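Local coordinates for sugar fermentation stimulation protein homolog (Pyrococcus furiosus, PDB 4DA2), which probably binds DNA and pairs an OB-fold domain with a calcium-bound domain of the PD-(D/E)xK nuclease type, at residues 86-91 with 128-133; 95-100 with 209-214; 141-146 with 225-230; 172-177 with 196-201. The protein carries 1 engineered substitution. All blocks are in the same frame, centred on the assembly; numbering follows the deposited sequence.

Overall arrangement
All four contacts involve the ten-strand mixed sheet of the PD-(D/E)xK domain. Contact 1 sets helix 81-93 on strand 127-139. Contact 2 ties the loop after that helix to strand 207-215, with its centre about 9 Å from that of contact 1. Contact 3 joins strands 142-145 and 220-229, and contact 4 lays helix 192-204 on strand 169-176; their centres are also about 9 Å apart. Along the chain contact 1 closes before contacts 3 and 4 open, while its segments alternate with those of contact 2. Contact 4 falls between the two segments of contact 3. Contact 1 carries ligands of a calcium site; contacts 2 to 4 join a loop, two strands and a helix to the same sheet.

Contact 1 (86-91 with 128-133); sequences KAFEKI and IFVETK. With CA (calcium ion), chain C.
Phe-88 and Thr-132 mark the closest approach of the two backbones, with 8.2 Å from Phe-88 CA to Thr-132 CA. Segment 86-91 is part of helix 81-93, and segment 128-133 is part of strand 127-139. Side chains alone bridge the gap. The strand alternates: Val-130 and Thr-132 turn toward the helix, Glu-131 away from it. Phe-88 holds CG anti to the backbone N (chi1 -174°), which carries its ring across to the strand. Thr-132 CG2 lies over one face of this ring, shifted toward the rim, and is 3.7 Å from Phe-88 CD2. The methyl stands 14° off the ring normal, a CH-pi contact. Val-130 CG1 reaches the ring obliquely, 3.9 Å from Phe-88 CZ. All three residues are buried. Replacing Phe-88 with an alanine would probably open a gap between helix and strand and leave the Thr-132 methyl without its aromatic partner. The same strand binds a calcium ion. Glu-131 OE2 is 2.4 Å from the calcium, and Thr-132 O is another ligand. Three waters and Asp-118 also bind the ion. Lys-133 NZ forms a salt bridge to Glu-131 OE2 (2.8 Å), meeting it from above the carboxylate plane, and donates to one of the metal-bound waters. The Glu-131, Thr-132, Lys-133 run fits the (D/E)xK part of the PD-(D/E)xK nuclease motif, with Asp-118 probably its aspartate.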
# COMPACT_ATOMS: atom_id res chain seq x y z
N LYS A 86 -5.73 6.04 -1.20
CA LYS A 86 -6.75 6.75 -2.00
C LYS A 86 -7.33 5.79 -3.05
O LYS A 86 -8.55 5.81 -3.30
CB LYS A 86 -6.16 7.98 -2.71
CG LYS A 86 -5.87 9.16 -1.78
CD LYS A 86 -5.69 10.43 -2.60
CE LYS A 86 -5.52 11.67 -1.73
NZ LYS A 86 -4.09 11.95 -1.46
N ALA A 87 -6.46 4.94 -3.61
CA ALA A 87 -6.85 3.90 -4.58
C ALA A 87 -7.81 2.90 -3.90
O ALA A 87 -8.88 2.58 -4.44
CB ALA A 87 -5.64 3.19 -5.12
N PHE A 88 -7.42 2.42 -2.73
CA PHE A 88 -8.33 1.59 -1.93
C PHE A 88 -9.70 2.25 -1.68
O PHE A 88 -10.74 1.62 -1.86
CB PHE A 88 -7.68 1.12 -0.60
CG PHE A 88 -8.54 0.16 0.17
CD1 PHE A 88 -8.75 -1.14 -0.31
CD2 PHE A 88 -9.15 0.54 1.35
CE1 PHE A 88 -9.55 -2.02 0.37
CE2 PHE A 88 -9.99 -0.34 2.01
CZ PHE A 88 -10.18 -1.62 1.53
N GLU A 89 -9.70 3.51 -1.25
CA GLU A 89 -10.91 4.29 -1.05
C GLU A 89 -11.79 4.37 -2.32
O GLU A 89 -13.01 4.35 -2.23
CB GLU A 89 -10.57 5.68 -0.50
CG GLU A 89 -10.04 5.60 0.95
CD GLU A 89 -9.22 6.79 1.41
OE1 GLU A 89 -9.39 7.89 0.87
OE2 GLU A 89 -8.40 6.62 2.34
N LYS A 90 -11.16 4.43 -3.50
CA LYS A 90 -11.92 4.43 -4.74
C LYS A 90 -12.57 3.07 -4.98
O LYS A 90 -13.73 2.99 -5.41
CB LYS A 90 -11.02 4.83 -5.92
CG LYS A 90 -10.64 6.31 -5.86
CD LYS A 90 -11.81 7.15 -6.37
CE LYS A 90 -11.53 8.59 -6.14
NZ LYS A 90 -12.56 9.46 -6.77
N ILE A 91 -11.80 2.01 -4.72
CA ILE A 91 -12.34 0.65 -4.76
C ILE A 91 -13.58 0.50 -3.86
O ILE A 91 -14.62 -0.06 -4.29
CB ILE A 91 -11.25 -0.38 -4.44
CG1 ILE A 91 -10.24 -0.44 -5.60
CG2 ILE A 91 -11.85 -1.77 -4.15
CD1 ILE A 91 -9.01 -1.24 -5.29
N ILE A 128 -16.80 -3.42 9.99
CA ILE A 128 -15.55 -4.16 9.79
C ILE A 128 -14.36 -3.20 9.88
O ILE A 128 -14.36 -2.10 9.31
CB ILE A 128 -15.55 -4.97 8.44
CG1 ILE A 128 -14.26 -5.80 8.29
CG2 ILE A 128 -15.79 -4.04 7.23
CD1 ILE A 128 -14.23 -6.77 7.06
N PHE A 129 -13.35 -3.63 10.64
CA PHE A 129 -12.07 -2.92 10.68
C PHE A 129 -11.18 -3.43 9.55
O PHE A 129 -11.02 -4.65 9.39
CB PHE A 129 -11.38 -3.15 12.03
CG PHE A 129 -12.04 -2.43 13.16
CD1 PHE A 129 -11.77 -1.08 13.39
CD2 PHE A 129 -12.99 -3.09 13.95
CE1 PHE A 129 -12.40 -0.39 14.47
CE2 PHE A 129 -13.63 -2.41 15.01
CZ PHE A 129 -13.34 -1.06 15.26
N VAL A 130 -10.62 -2.50 8.78
CA VAL A 130 -9.76 -2.86 7.65
C VAL A 130 -8.41 -2.15 7.73
O VAL A 130 -8.37 -0.92 7.85
CB VAL A 130 -10.45 -2.57 6.28
CG1 VAL A 130 -9.51 -2.96 5.12
CG2 VAL A 130 -11.77 -3.30 6.18
N GLU A 131 -7.32 -2.93 7.72
CA GLU A 131 -5.97 -2.40 7.66
C GLU A 131 -5.41 -2.68 6.26
O GLU A 131 -5.55 -3.81 5.75
CB GLU A 131 -5.08 -3.04 8.75
CG GLU A 131 -3.59 -2.65 8.72
CD GLU A 131 -3.37 -1.15 8.89
OE1 GLU A 131 -4.23 -0.50 9.53
OE2 GLU A 131 -2.35 -0.62 8.35
N THR A 132 -4.82 -1.66 5.64
CA THR A 132 -4.22 -1.86 4.32
C THR A 132 -2.71 -1.75 4.44
O THR A 132 -2.20 -0.91 5.21
CB THR A 132 -4.79 -0.90 3.24
OG1 THR A 132 -4.50 0.46 3.62
CG2 THR A 132 -6.30 -1.06 3.13
N LYS A 133 -1.99 -2.65 3.76
CA LYS A 133 -0.51 -2.59 3.77
C LYS A 133 0.11 -2.54 2.38
O LYS A 133 -0.41 -3.15 1.46
CB LYS A 133 0.06 -3.80 4.51
CG LYS A 133 -0.41 -3.89 5.97
CD LYS A 133 0.68 -3.54 6.92
CE LYS A 133 0.18 -3.44 8.36
NZ LYS A 133 0.10 -1.98 8.70
CA CA C . -1.99 0.96 6.63
O HOH W 1 0.25 0.15 7.06
O HOH W 2 -0.92 2.62 8.34
O HOH W 3 -2.53 2.71 4.99

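Contact 2 (95-100 with 209-214); sequences ELLPEL and RALGLH
Glu-99 and Arg-209 form the polar half of this contact, a salt bridge with two hydrogen bonds. Arg-209 NH2 donates to Glu-99 OE1 over 2.8 Å, on the syn lone pair of that oxygen. Arg-209 NE donates to Glu-99 OE2 in a nearly straight bond (176°). That bond is modelled very short, so its exact length is doubtful. The carboxylate sits at the edge of the guanidinium, and the two planes are only 11° apart. Two bonds of this kind hold both groups flat against rotation. Glu-207 is a second anionic partner of Arg-209 NH2. A leucine in place of Arg-209 would probably leave the carboxylates of Glu-99 and Glu-207 without their shared positive mate. The bridge ties the loop between helix 81-93 and strand 104-108 to strand 207-215, in the central sheet of the PD-(D/E)xK domain. The helix ends just before this loop in a Schellman motif at Glu-95. The apolar half is buried. Leu-97 CD1 meets Leu-211 CD2 at 4.0 Å, the two side chains crossing obliquely. Ile-91 of the helix and Tyr-223 of strand 220-229 pack against both leucines.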
# COMPACT_ATOMS: atom_id res chain seq x y z
N GLU A 95 -17.59 0.32 -5.13
CA GLU A 95 -18.02 -1.02 -4.69
C GLU A 95 -17.49 -2.15 -5.56
O GLU A 95 -18.24 -3.02 -6.00
CB GLU A 95 -19.56 -1.07 -4.59
CG GLU A 95 -20.13 0.02 -3.72
CD GLU A 95 -21.65 -0.02 -3.63
OE1 GLU A 95 -22.30 0.90 -4.16
OE2 GLU A 95 -22.19 -0.98 -3.04
N LEU A 96 -16.18 -2.16 -5.79
CA LEU A 96 -15.58 -3.10 -6.73
C LEU A 96 -15.18 -4.44 -6.12
O LEU A 96 -14.79 -5.37 -6.82
CB LEU A 96 -14.41 -2.45 -7.47
CG LEU A 96 -14.72 -1.19 -8.30
CD1 LEU A 96 -13.48 -0.78 -9.07
CD2 LEU A 96 -15.94 -1.38 -9.25
N LEU A 97 -15.25 -4.51 -4.79
CA LEU A 97 -15.12 -5.75 -4.04
C LEU A 97 -16.54 -6.20 -3.65
O LEU A 97 -17.19 -5.58 -2.80
CB LEU A 97 -14.23 -5.52 -2.80
CG LEU A 97 -12.81 -6.11 -2.85
CD1 LEU A 97 -12.03 -5.56 -4.01
CD2 LEU A 97 -12.04 -5.90 -1.52
N PRO A 98 -17.05 -7.27 -4.31
CA PRO A 98 -18.43 -7.72 -4.10
C PRO A 98 -18.78 -7.88 -2.62
O PRO A 98 -19.89 -7.53 -2.22
CB PRO A 98 -18.47 -9.07 -4.81
CG PRO A 98 -17.46 -8.94 -5.90
CD PRO A 98 -16.35 -8.11 -5.31
N GLU A 99 -17.84 -8.38 -1.81
CA GLU A 99 -18.14 -8.63 -0.39
C GLU A 99 -18.36 -7.33 0.40
O GLU A 99 -18.97 -7.35 1.47
CB GLU A 99 -17.03 -9.45 0.27
CG GLU A 99 -15.66 -8.76 0.22
CD GLU A 99 -14.57 -9.63 0.78
OE1 GLU A 99 -14.83 -10.29 1.80
OE2 GLU A 99 -13.45 -9.66 0.20
N LEU A 100 -17.86 -6.22 -0.13
CA LEU A 100 -18.02 -4.91 0.53
C LEU A 100 -19.06 -3.98 -0.16
O LEU A 100 -19.10 -2.77 0.07
CB LEU A 100 -16.65 -4.21 0.69
CG LEU A 100 -15.67 -4.97 1.62
CD1 LEU A 100 -14.25 -4.50 1.43
CD2 LEU A 100 -16.08 -4.91 3.11
N ARG A 209 -6.87 -10.23 2.04
CA ARG A 209 -7.05 -10.00 0.59
C ARG A 209 -5.77 -9.34 0.08
O ARG A 209 -5.00 -8.74 0.86
CB ARG A 209 -8.23 -9.04 0.32
CG ARG A 209 -9.59 -9.46 0.92
CD ARG A 209 -10.23 -10.69 0.26
NE ARG A 209 -11.50 -11.02 0.92
CZ ARG A 209 -11.64 -11.96 1.85
NH1 ARG A 209 -10.61 -12.72 2.19
NH2 ARG A 209 -12.83 -12.17 2.40
N ALA A 210 -5.56 -9.45 -1.22
CA ALA A 210 -4.47 -8.74 -1.89
C ALA A 210 -4.96 -8.24 -3.26
O ALA A 210 -5.60 -8.97 -3.99
CB ALA A 210 -3.25 -9.64 -2.04
N LEU A 211 -4.61 -7.01 -3.59
CA LEU A 211 -5.07 -6.37 -4.82
C LEU A 211 -3.91 -5.96 -5.71
O LEU A 211 -2.91 -5.48 -5.20
CB LEU A 211 -5.86 -5.12 -4.47
CG LEU A 211 -6.97 -5.25 -3.42
CD1 LEU A 211 -7.55 -3.87 -3.11
CD2 LEU A 211 -8.06 -6.20 -3.92
N GLY A 212 -4.06 -6.15 -7.02
CA GLY A 212 -3.03 -5.71 -7.97
C GLY A 212 -3.38 -4.34 -8.52
O GLY A 212 -4.51 -4.10 -8.97
N LEU A 213 -2.40 -3.43 -8.47
CA LEU A 213 -2.58 -2.07 -8.93
C LEU A 213 -1.29 -1.61 -9.58
O LEU A 213 -0.22 -2.16 -9.28
CB LEU A 213 -2.88 -1.13 -7.76
CG LEU A 213 -4.29 -1.12 -7.17
CD1 LEU A 213 -4.50 -2.28 -6.18
CD2 LEU A 213 -4.52 0.20 -6.50
N HIS A 214 -1.41 -0.66 -10.49
CA HIS A 214 -0.26 0.07 -11.01
C HIS A 214 -0.75 1.42 -11.53
O HIS A 214 -1.97 1.69 -11.58
CB HIS A 214 0.49 -0.73 -12.10
CG HIS A 214 -0.30 -0.91 -13.36
ND1 HIS A 214 -1.08 -2.02 -13.60
CD2 HIS A 214 -0.45 -0.10 -14.43
CE1 HIS A 214 -1.68 -1.90 -14.77
NE2 HIS A 214 -1.32 -0.74 -15.30

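Contact 3 (141-146 with 225-230); sequences EYAMYP and GELGVE
Tyr-142 meets Glu-230 at the edge of its ring, with the carboxylate carbon CD near the ring plane. The two flat groups stand almost upright to each other, their planes 81° apart. Lys-183 and Lys-185 make cation-pi contacts with the same ring. In segment 141-146 a second ring, that of Tyr-145, has Pro-146 CB over the centre of one face, 3.6 Å above the plane. The peptide bond before this proline is cis. Tyr-145 also meets the ring of Phe-174. The polar link is a hydrogen bond from Tyr-142 OH to Glu-230 OE2, 2.7 Å long. The hydroxyl comes in on the syn side, but 33° out of the carboxylate plane. Glu-230 is extended beyond CG (chi2 179°), and this lets its carboxylate reach the far end of the tyrosine. Lys-183 also touches Glu-230, and its charge would probably favour the ionised carboxylate. Both segments flank strand 183-186, which pairs in parallel with strand 142-145 and with strand 220-229 in the mixed sheet. The contact therefore spans one intervening strand. Tyr-142 CA and Leu-227 CA are the nearest backbone points, 8.5 Å apart. Ala-143 and Leu-227 each point toward the opposite segment and supply the apolar part. Ala-143 CB lies 4.2 Å from Leu-227 CD1, and both residues are buried. Ala-210 of strand 207-215 lies against Leu-227.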
# COMPACT_ATOMS: atom_id res chain seq x y z
N GLU A 141 6.23 -13.55 -9.82
CA GLU A 141 4.84 -13.16 -9.98
C GLU A 141 4.23 -12.68 -8.67
O GLU A 141 3.05 -12.32 -8.64
CB GLU A 141 4.03 -14.34 -10.53
CG GLU A 141 4.09 -14.45 -12.07
CD GLU A 141 3.42 -13.28 -12.78
OE1 GLU A 141 2.32 -12.88 -12.35
OE2 GLU A 141 3.98 -12.76 -13.77
N TYR A 142 5.01 -12.71 -7.58
CA TYR A 142 4.49 -12.34 -6.25
C TYR A 142 4.77 -10.88 -5.92
O TYR A 142 5.86 -10.38 -6.19
CB TYR A 142 5.11 -13.20 -5.14
CG TYR A 142 4.72 -14.66 -5.20
CD1 TYR A 142 3.64 -15.15 -4.44
CD2 TYR A 142 5.42 -15.56 -6.00
CE1 TYR A 142 3.27 -16.51 -4.50
CE2 TYR A 142 5.07 -16.90 -6.06
CZ TYR A 142 3.99 -17.37 -5.31
OH TYR A 142 3.65 -18.70 -5.39
N ALA A 143 3.77 -10.20 -5.35
CA ALA A 143 4.00 -9.01 -4.50
C ALA A 143 4.16 -9.50 -3.08
O ALA A 143 3.46 -10.46 -2.66
CB ALA A 143 2.84 -8.07 -4.59
N MET A 144 5.04 -8.86 -2.32
CA MET A 144 5.33 -9.30 -0.96
C MET A 144 5.37 -8.19 0.07
O MET A 144 5.59 -6.98 -0.26
CB MET A 144 6.64 -10.08 -0.93
CG MET A 144 6.63 -11.24 -1.89
SD MET A 144 8.02 -12.33 -1.52
CE MET A 144 9.44 -11.25 -1.80
N TYR A 145 5.10 -8.60 1.32
CA TYR A 145 5.22 -7.72 2.47
C TYR A 145 5.76 -8.50 3.65
O TYR A 145 5.39 -9.67 3.82
CB TYR A 145 3.85 -7.10 2.79
CG TYR A 145 3.74 -6.49 4.17
CD1 TYR A 145 3.93 -5.10 4.36
CD2 TYR A 145 3.48 -7.28 5.28
CE1 TYR A 145 3.82 -4.53 5.64
CE2 TYR A 145 3.37 -6.73 6.58
CZ TYR A 145 3.53 -5.36 6.74
OH TYR A 145 3.42 -4.84 8.00
N PRO A 146 6.61 -7.87 4.48
CA PRO A 146 7.15 -6.51 4.31
C PRO A 146 8.55 -6.66 3.72
O PRO A 146 8.96 -7.80 3.47
CB PRO A 146 7.23 -6.01 5.74
CG PRO A 146 7.60 -7.22 6.51
CD PRO A 146 6.91 -8.39 5.82
N GLY A 225 -7.43 -6.27 -10.29
CA GLY A 225 -8.22 -7.29 -9.62
C GLY A 225 -7.47 -7.87 -8.44
O GLY A 225 -6.42 -7.34 -8.01
N GLU A 226 -7.95 -9.00 -7.92
CA GLU A 226 -7.28 -9.60 -6.77
C GLU A 226 -6.08 -10.46 -7.16
O GLU A 226 -6.01 -11.02 -8.26
CB GLU A 226 -8.25 -10.45 -5.94
CG GLU A 226 -9.34 -9.66 -5.28
CD GLU A 226 -10.26 -10.55 -4.44
OE1 GLU A 226 -9.74 -11.38 -3.65
OE2 GLU A 226 -11.49 -10.38 -4.55
N LEU A 227 -5.15 -10.59 -6.23
CA LEU A 227 -3.98 -11.44 -6.40
C LEU A 227 -4.24 -12.73 -5.61
O LEU A 227 -4.94 -12.70 -4.57
CB LEU A 227 -2.72 -10.76 -5.86
CG LEU A 227 -2.38 -9.34 -6.36
CD1 LEU A 227 -1.16 -8.78 -5.62
CD2 LEU A 227 -2.12 -9.37 -7.85
N GLY A 228 -3.67 -13.83 -6.08
CA GLY A 228 -3.79 -15.11 -5.38
C GLY A 228 -2.95 -15.09 -4.12
O GLY A 228 -1.75 -14.96 -4.18
N VAL A 229 -3.63 -15.24 -2.98
CA VAL A 229 -3.03 -15.18 -1.66
C VAL A 229 -2.45 -16.51 -1.21
O VAL A 229 -3.15 -17.53 -1.19
CB VAL A 229 -4.07 -14.69 -0.63
CG1 VAL A 229 -3.50 -14.74 0.76
CG2 VAL A 229 -4.53 -13.24 -0.98
N GLU A 230 -1.17 -16.49 -0.85
CA GLU A 230 -0.51 -17.61 -0.16
C GLU A 230 -0.01 -17.15 1.21
O GLU A 230 0.63 -16.08 1.33
CB GLU A 230 0.67 -18.16 -0.97
CG GLU A 230 0.28 -18.61 -2.36
CD GLU A 230 1.44 -19.13 -3.16
OE1 GLU A 230 2.52 -19.35 -2.60
OE2 GLU A 230 1.24 -19.31 -4.38

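Contact 4 (172-177 with 196-201)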
# COMPACT_ATOMS: atom_id res chain seq x y z
N ILE A 172 -7.31 -7.63 6.58
CA ILE A 172 -6.09 -7.01 6.09
C ILE A 172 -6.04 -7.11 4.58
O ILE A 172 -6.31 -8.16 4.00
CB ILE A 172 -4.77 -7.55 6.79
CG1 ILE A 172 -3.53 -6.75 6.37
CG2 ILE A 172 -4.55 -9.06 6.54
CD1 ILE A 172 -2.34 -7.01 7.28
N VAL A 173 -5.71 -5.99 3.96
CA VAL A 173 -5.65 -5.92 2.50
C VAL A 173 -4.26 -5.49 2.09
O VAL A 173 -3.83 -4.37 2.43
CB VAL A 173 -6.67 -4.92 1.95
CG1 VAL A 173 -6.56 -4.87 0.40
CG2 VAL A 173 -8.12 -5.28 2.37
N PHE A 174 -3.57 -6.35 1.35
CA PHE A 174 -2.26 -6.01 0.80
C PHE A 174 -2.43 -5.33 -0.56
O PHE A 174 -3.09 -5.84 -1.46
CB PHE A 174 -1.38 -7.28 0.74
CG PHE A 174 -1.10 -7.85 2.08
CD1 PHE A 174 -0.12 -7.28 2.90
CD2 PHE A 174 -1.85 -8.92 2.59
CE1 PHE A 174 0.14 -7.78 4.18
CE2 PHE A 174 -1.57 -9.44 3.87
CZ PHE A 174 -0.59 -8.85 4.67
N ILE A 175 -1.83 -4.15 -0.69
CA ILE A 175 -1.90 -3.40 -1.94
C ILE A 175 -0.64 -3.71 -2.75
O ILE A 175 0.45 -3.14 -2.49
CB ILE A 175 -2.05 -1.87 -1.66
CG1 ILE A 175 -3.23 -1.60 -0.71
CG2 ILE A 175 -2.22 -1.13 -2.98
CD1 ILE A 175 -4.62 -2.06 -1.23
N GLY A 176 -0.79 -4.63 -3.69
CA GLY A 176 0.29 -5.07 -4.59
C GLY A 176 0.35 -4.09 -5.73
O GLY A 176 -0.01 -4.41 -6.89
N ALA A 177 0.80 -2.88 -5.41
CA ALA A 177 0.87 -1.77 -6.37
C ALA A 177 2.09 -1.85 -7.30
O ALA A 177 2.77 -0.83 -7.54
CB ALA A 177 0.85 -0.41 -5.64
N GLU A 196 4.57 -15.50 10.66
CA GLU A 196 3.92 -16.35 11.68
C GLU A 196 2.57 -15.76 12.12
O GLU A 196 1.58 -16.49 12.22
CB GLU A 196 4.85 -16.59 12.88
CG GLU A 196 4.24 -17.41 14.03
CD GLU A 196 3.99 -18.87 13.70
OE1 GLU A 196 4.19 -19.31 12.54
OE2 GLU A 196 3.58 -19.60 14.63
N LEU A 197 2.55 -14.46 12.40
CA LEU A 197 1.34 -13.75 12.80
C LEU A 197 0.23 -13.79 11.72
O LEU A 197 -0.92 -13.85 12.04
CB LEU A 197 1.66 -12.28 13.17
CG LEU A 197 2.31 -12.00 14.55
CD1 LEU A 197 2.73 -10.52 14.62
CD2 LEU A 197 1.35 -12.38 15.69
N LEU A 198 0.61 -13.71 10.44
CA LEU A 198 -0.41 -13.78 9.35
C LEU A 198 -1.12 -15.15 9.29
O LEU A 198 -2.33 -15.24 8.99
CB LEU A 198 0.20 -13.37 7.99
CG LEU A 198 0.52 -11.86 7.86
CD1 LEU A 198 1.40 -11.61 6.64
CD2 LEU A 198 -0.75 -11.00 7.83
N LYS A 199 -0.36 -16.21 9.56
CA LYS A 199 -0.92 -17.57 9.68
C LYS A 199 -1.91 -17.63 10.83
O LYS A 199 -2.99 -18.18 10.67
CB LYS A 199 0.19 -18.61 9.91
CG LYS A 199 1.08 -18.85 8.68
CD LYS A 199 2.04 -20.04 8.87
CE LYS A 199 3.00 -20.15 7.70
NZ LYS A 199 4.14 -19.18 7.82
N GLU A 200 -1.53 -17.04 11.96
CA GLU A 200 -2.38 -16.97 13.14
C GLU A 200 -3.65 -16.17 12.86
O GLU A 200 -4.75 -16.58 13.28
CB GLU A 200 -1.62 -16.36 14.34
CG GLU A 200 -2.42 -16.34 15.63
CD GLU A 200 -1.63 -15.84 16.84
OE1 GLU A 200 -0.42 -15.57 16.70
OE2 GLU A 200 -2.23 -15.71 17.94
N ALA A 201 -3.50 -15.06 12.13
CA ALA A 201 -4.64 -14.25 11.68
C ALA A 201 -5.66 -15.05 10.87
O ALA A 201 -6.86 -14.98 11.15
CB ALA A 201 -4.16 -13.04 10.85
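Phe-174 and Leu-198 each hold CG anti to the carbonyl carbon, with chi1 at -63° and -71°. These torsions send the two side chains at each other from opposite directions. The contact packs helix 192-204 against the central sheet of the PD-(D/E)xK domain. Strands 169-176 and 207-215 are parallel neighbours there, and the chain runs from one to the other through strand 183-186 and then this helix. The nearest backbone points are Ile-172 CA and Ala-201 CA, 9.3 Å apart, so side chains fill the space between. Ile-172 and Phe-174, two residues apart on the strand, both point toward the helix. Leu-198 points back at them, and all three are buried. The contact is purely apolar. Phe-184 stacks with the ring of Phe-174, and Ile-157 of helix 151-165 adds to the packing round Leu-198. Within the strand, Ile-172 CG1 lies 4.0 Å above one face of the Phe-174 ring, toward its rim. Ile-172 CD1 also reaches Leu-198 CD2, at 4.3 Å. Both methyls of Leu-198 meet the ring at CZ: CD2 lies close to the ring plane, 3.8 Å from Phe-174 CZ, and CD1 sits off to one side of the plane, 3.9 Å from the same atom.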